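Carboxynorspermidine decarboxylase (Campylobacter jejuni subsp. jejuni 81116, PDB 3N29) probably decarboxylates carboxynorspermidine to norspermidine with pyridoxal-5'-phosphate as cofactor, as a member of the beta/alpha-barrel-fold basic amino acid decarboxylases. Local coordinates at residues 389-394 / 407-412. Sequence-based numbering, arbitrary orientation.
Sequences IRLPNL and REFSYK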
ATOM      1  N   ILE A 389      -6.150   2.220 -10.484  1.00 12.19           N
ATOM      2  CA  ILE A 389      -6.506   0.877 -10.915  1.00 13.33           C
ATOM      3  C   ILE A 389      -7.798   0.495 -10.235  1.00 12.31           C
ATOM      4  O   ILE A 389      -7.930   0.670  -9.043  1.00 10.98           O
ATOM      5  CB  ILE A 389      -5.391  -0.139 -10.618  1.00 13.17           C
ATOM      6  CG1 ILE A 389      -4.141   0.313 -11.367  1.00 17.25           C
ATOM      7  CG2 ILE A 389      -5.713  -1.533 -11.175  1.00 16.25           C
ATOM      8  CD1 ILE A 389      -4.416   0.750 -12.828  1.00 18.23           C
ATOM      9  N   ARG A 390      -8.690  -0.102 -11.006  1.00 12.28           N
ATOM     10  CA  ARG A 390      -9.926  -0.613 -10.489  1.00 12.88           C
ATOM     11  C   ARG A 390      -9.666  -1.673  -9.439  1.00 12.70           C
ATOM     12  O   ARG A 390      -8.982  -2.630  -9.678  1.00  9.37           O
ATOM     13  CB  ARG A 390     -10.774  -1.208 -11.638  1.00 13.69           C
ATOM     14  CG  ARG A 390     -12.202  -1.647 -11.243  1.00 20.63           C
ATOM     15  CD  ARG A 390     -13.136  -1.948 -12.532  1.00 27.89           C
ATOM     16  NE  ARG A 390     -12.597  -1.509 -13.853  1.00 32.39           N
ATOM     17  CZ  ARG A 390     -13.171  -1.802 -15.050  1.00 36.10           C
ATOM     18  NH1 ARG A 390     -14.310  -2.471 -15.078  1.00 36.69           N
ATOM     19  NH2 ARG A 390     -12.630  -1.418 -16.221  1.00 31.27           N
ATOM     20  N   LEU A 391     -10.232  -1.482  -8.284  1.00 11.48           N
ATOM     21  CA  LEU A 391     -10.084  -2.431  -7.167  1.00 11.83           C
ATOM     22  C   LEU A 391     -10.726  -3.780  -7.484  1.00 11.17           C
ATOM     23  O   LEU A 391     -11.787  -3.834  -8.142  1.00 10.37           O
ATOM     24  CB  LEU A 391     -10.838  -1.857  -5.955  1.00 12.20           C
ATOM     25  CG  LEU A 391     -10.133  -0.740  -5.243  1.00 12.29           C
ATOM     26  CD1 LEU A 391     -11.115   0.099  -4.357  1.00 10.13           C
ATOM     27  CD2 LEU A 391      -8.993  -1.316  -4.381  1.00 10.33           C
ATOM     28  N   PRO A 392     -10.163  -4.862  -6.944  1.00 11.35           N
ATOM     29  CA  PRO A 392     -10.878  -6.158  -7.069  1.00 10.57           C
ATOM     30  C   PRO A 392     -12.095  -6.108  -6.189  1.00 10.94           C
ATOM     31  O   PRO A 392     -11.981  -5.624  -5.068  1.00 10.48           O
ATOM     32  CB  PRO A 392      -9.850  -7.189  -6.554  1.00 11.12           C
ATOM     33  CG  PRO A 392      -8.489  -6.418  -6.714  1.00 11.67           C
ATOM     34  CD  PRO A 392      -8.872  -5.035  -6.271  1.00  8.99           C
ATOM     35  N   ASN A 393     -13.222  -6.645  -6.689  1.00  9.14           N
ATOM     36  CA  ASN A 393     -14.406  -6.800  -5.898  1.00  9.42           C
ATOM     37  C   ASN A 393     -14.192  -7.896  -4.858  1.00  8.36           C
ATOM     38  O   ASN A 393     -13.292  -8.724  -4.977  1.00  8.25           O
ATOM     39  CB  ASN A 393     -15.626  -7.126  -6.777  1.00  9.35           C
ATOM     40  CG  ASN A 393     -15.977  -5.991  -7.778  1.00 11.86           C
ATOM     41  OD1 ASN A 393     -15.890  -4.811  -7.453  1.00 12.14           O
ATOM     42  ND2 ASN A 393     -16.347  -6.380  -9.006  1.00 12.13           N
ATOM     43  N   LEU A 394     -14.978  -7.806  -3.816  1.00  6.82           N
ATOM     44  CA  LEU A 394     -15.007  -8.820  -2.760  1.00  7.69           C
ATOM     45  C   LEU A 394     -16.210  -9.729  -2.960  1.00  6.58           C
ATOM     46  O   LEU A 394     -17.337  -9.264  -3.012  1.00  6.63           O
ATOM     47  CB  LEU A 394     -15.046  -8.139  -1.417  1.00  7.25           C
ATOM     48  CG  LEU A 394     -14.016  -7.066  -1.071  1.00 10.98           C
ATOM     49  CD1 LEU A 394     -14.192  -6.677   0.461  1.00 10.79           C
ATOM     50  CD2 LEU A 394     -12.599  -7.449  -1.459  1.00 10.11           C
ATOM     51  N   ARG A 407     -18.739  -6.726  -1.858  1.00 12.30           N
ATOM     52  CA  ARG A 407     -18.460  -5.322  -2.151  1.00 13.07           C
ATOM     53  C   ARG A 407     -18.059  -5.163  -3.558  1.00 12.65           C
ATOM     54  O   ARG A 407     -17.163  -5.871  -4.047  1.00 11.11           O
ATOM     55  CB  ARG A 407     -17.303  -4.805  -1.335  1.00 13.11           C
ATOM     56  CG  ARG A 407     -17.597  -4.827   0.158  1.00 17.84           C
ATOM     57  CD  ARG A 407     -17.425  -3.521   0.790  1.00 21.89           C
ATOM     58  NE  ARG A 407     -17.474  -3.595   2.240  1.00 19.12           N
ATOM     59  CZ  ARG A 407     -18.507  -3.216   2.988  1.00 22.09           C
ATOM     60  NH1 ARG A 407     -19.618  -2.763   2.435  1.00 19.62           N
ATOM     61  NH2 ARG A 407     -18.427  -3.308   4.296  1.00 18.33           N
ATOM     62  N   GLU A 408     -18.776  -4.282  -4.259  1.00 13.89           N
ATOM     63  CA  GLU A 408     -18.433  -3.930  -5.635  1.00 13.85           C
ATOM     64  C   GLU A 408     -17.969  -2.465  -5.597  1.00 14.48           C
ATOM     65  O   GLU A 408     -18.711  -1.566  -5.173  1.00 15.15           O
ATOM     66  CB  GLU A 408     -19.620  -4.063  -6.563  1.00 15.37           C
ATOM     67  CG  GLU A 408     -19.260  -3.833  -8.035  1.00 18.58           C
ATOM     68  CD  GLU A 408     -20.430  -4.009  -8.992  1.00 24.07           C
ATOM     69  OE1 GLU A 408     -21.566  -4.185  -8.555  1.00 25.62           O
ATOM     70  OE2 GLU A 408     -20.197  -3.936 -10.197  1.00 26.28           O
ATOM     71  N   PHE A 409     -16.755  -2.229  -6.027  1.00 12.88           N
ATOM     72  CA  PHE A 409     -16.201  -0.919  -5.892  1.00 13.06           C
ATOM     73  C   PHE A 409     -16.507  -0.022  -7.071  1.00 13.39           C
ATOM     74  O   PHE A 409     -16.993  -0.479  -8.082  1.00 14.28           O
ATOM     75  CB  PHE A 409     -14.698  -1.047  -5.572  1.00 11.78           C
ATOM     76  CG  PHE A 409     -14.462  -1.795  -4.295  1.00  9.79           C
ATOM     77  CD1 PHE A 409     -14.745  -1.223  -3.083  1.00 14.70           C
ATOM     78  CD2 PHE A 409     -13.979  -3.051  -4.306  1.00 14.01           C
ATOM     79  CE1 PHE A 409     -14.591  -1.899  -1.907  1.00 15.53           C
ATOM     80  CE2 PHE A 409     -13.747  -3.727  -3.123  1.00 12.57           C
ATOM     81  CZ  PHE A 409     -14.077  -3.154  -1.922  1.00 15.45           C
ATOM     82  N   SER A 410     -16.276   1.263  -6.929  1.00 14.17           N
ATOM     83  CA  SER A 410     -16.501   2.208  -8.034  1.00 13.92           C
ATOM     84  C   SER A 410     -15.525   3.371  -7.956  1.00 14.05           C
ATOM     85  O   SER A 410     -14.705   3.482  -7.005  1.00 12.77           O
ATOM     86  CB  SER A 410     -17.981   2.679  -8.020  1.00 16.28           C
ATOM     87  OG  SER A 410     -18.205   3.505  -6.908  1.00 17.53           O
ATOM     88  N   TYR A 411     -15.595   4.232  -8.985  1.00 13.55           N
ATOM     89  CA  TYR A 411     -14.771   5.432  -9.133  1.00 13.34           C
ATOM     90  C   TYR A 411     -14.571   6.241  -7.840  1.00 14.25           C
ATOM     91  O   TYR A 411     -13.437   6.688  -7.515  1.00 13.75           O
ATOM     92  CB  TYR A 411     -15.426   6.305 -10.233  1.00 12.47           C
ATOM     93  CG  TYR A 411     -14.892   7.733 -10.305  1.00 12.37           C
ATOM     94  CD1 TYR A 411     -13.561   7.974 -10.588  1.00 12.00           C
ATOM     95  CD2 TYR A 411     -15.732   8.816 -10.011  1.00 14.47           C
ATOM     96  CE1 TYR A 411     -13.083   9.273 -10.645  1.00 12.55           C
ATOM     97  CE2 TYR A 411     -15.293  10.108 -10.030  1.00 17.55           C
ATOM     98  CZ  TYR A 411     -13.960  10.352 -10.370  1.00 15.22           C
ATOM     99  OH  TYR A 411     -13.501  11.645 -10.371  1.00 15.72           O
ATOM    100  N   LYS A 412     -15.654   6.454  -7.118  1.00 12.08           N
ATOM    101  CA  LYS A 412     -15.616   7.240  -5.920  1.00 14.85           C
ATOM    102  C   LYS A 412     -14.688   6.657  -4.860  1.00 14.14           C
ATOM    103  O   LYS A 412     -14.238   7.402  -3.978  1.00 13.33           O
ATOM    104  CB  LYS A 412     -17.025   7.426  -5.278  1.00 15.33           C
ATOM    105  CG  LYS A 412     -17.993   8.285  -6.120  1.00 22.59           C
ATOM    106  CD  LYS A 412     -17.555   9.720  -6.239  1.00 27.03           C
ATOM    107  CE  LYS A 412     -18.673  10.597  -6.697  1.00 30.98           C
ATOM    108  NZ  LYS A 412     -18.175  11.996  -6.541  1.00 28.70           N
TER
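R407 pairs with L394 through two backbone hydrogen bonds, L394 N to R407 O (2.9 Å) and R407 N to L394 O (3.1 Å), making a hydrogen-bonded antiparallel pair at the open end of the hairpin formed by strands 393-397 and 403-405. This hairpin belongs to the beta domain that accompanies the barrel of the decarboxylase, and strand 46-50 runs parallel to 393-397 along its other edge. The side chains of R407 and L394 lie alongside each other on the same sheet face, R407 CG meeting L394 CD1 at 3.9 Å; the arginine chain then bends at the CB-CG bond (chi2 -125°) and leads off to Y109 OH, which NH2 hydrogen-bonds. E408 keeps the same spacing, its CA 5.0 Å from N393 CA, and its CG lies 3.6 Å from N393 OD1, with carboxylate and amide planes nearly perpendicular. At F409 the N393 side chain takes over from the backbone: F409 N donates to N393 OD1 (3.1 Å, N-H...O 156°), the donor tilted 24° from the carbonyl plane. That bond continues the ladder with an amide in place of a main-chain carbonyl. F409 directs its ring against the extended 391-394 chain. L391 CD1 sits over one ring face in a CH-pi contact, 4.3 Å from the centroid, while L416 of the second subunit packs on F409 as well, so F409 lies at the dimer interface. The ring edge faces L394 CG and P392 O, the latter just 3.2 Å from F409 CE2.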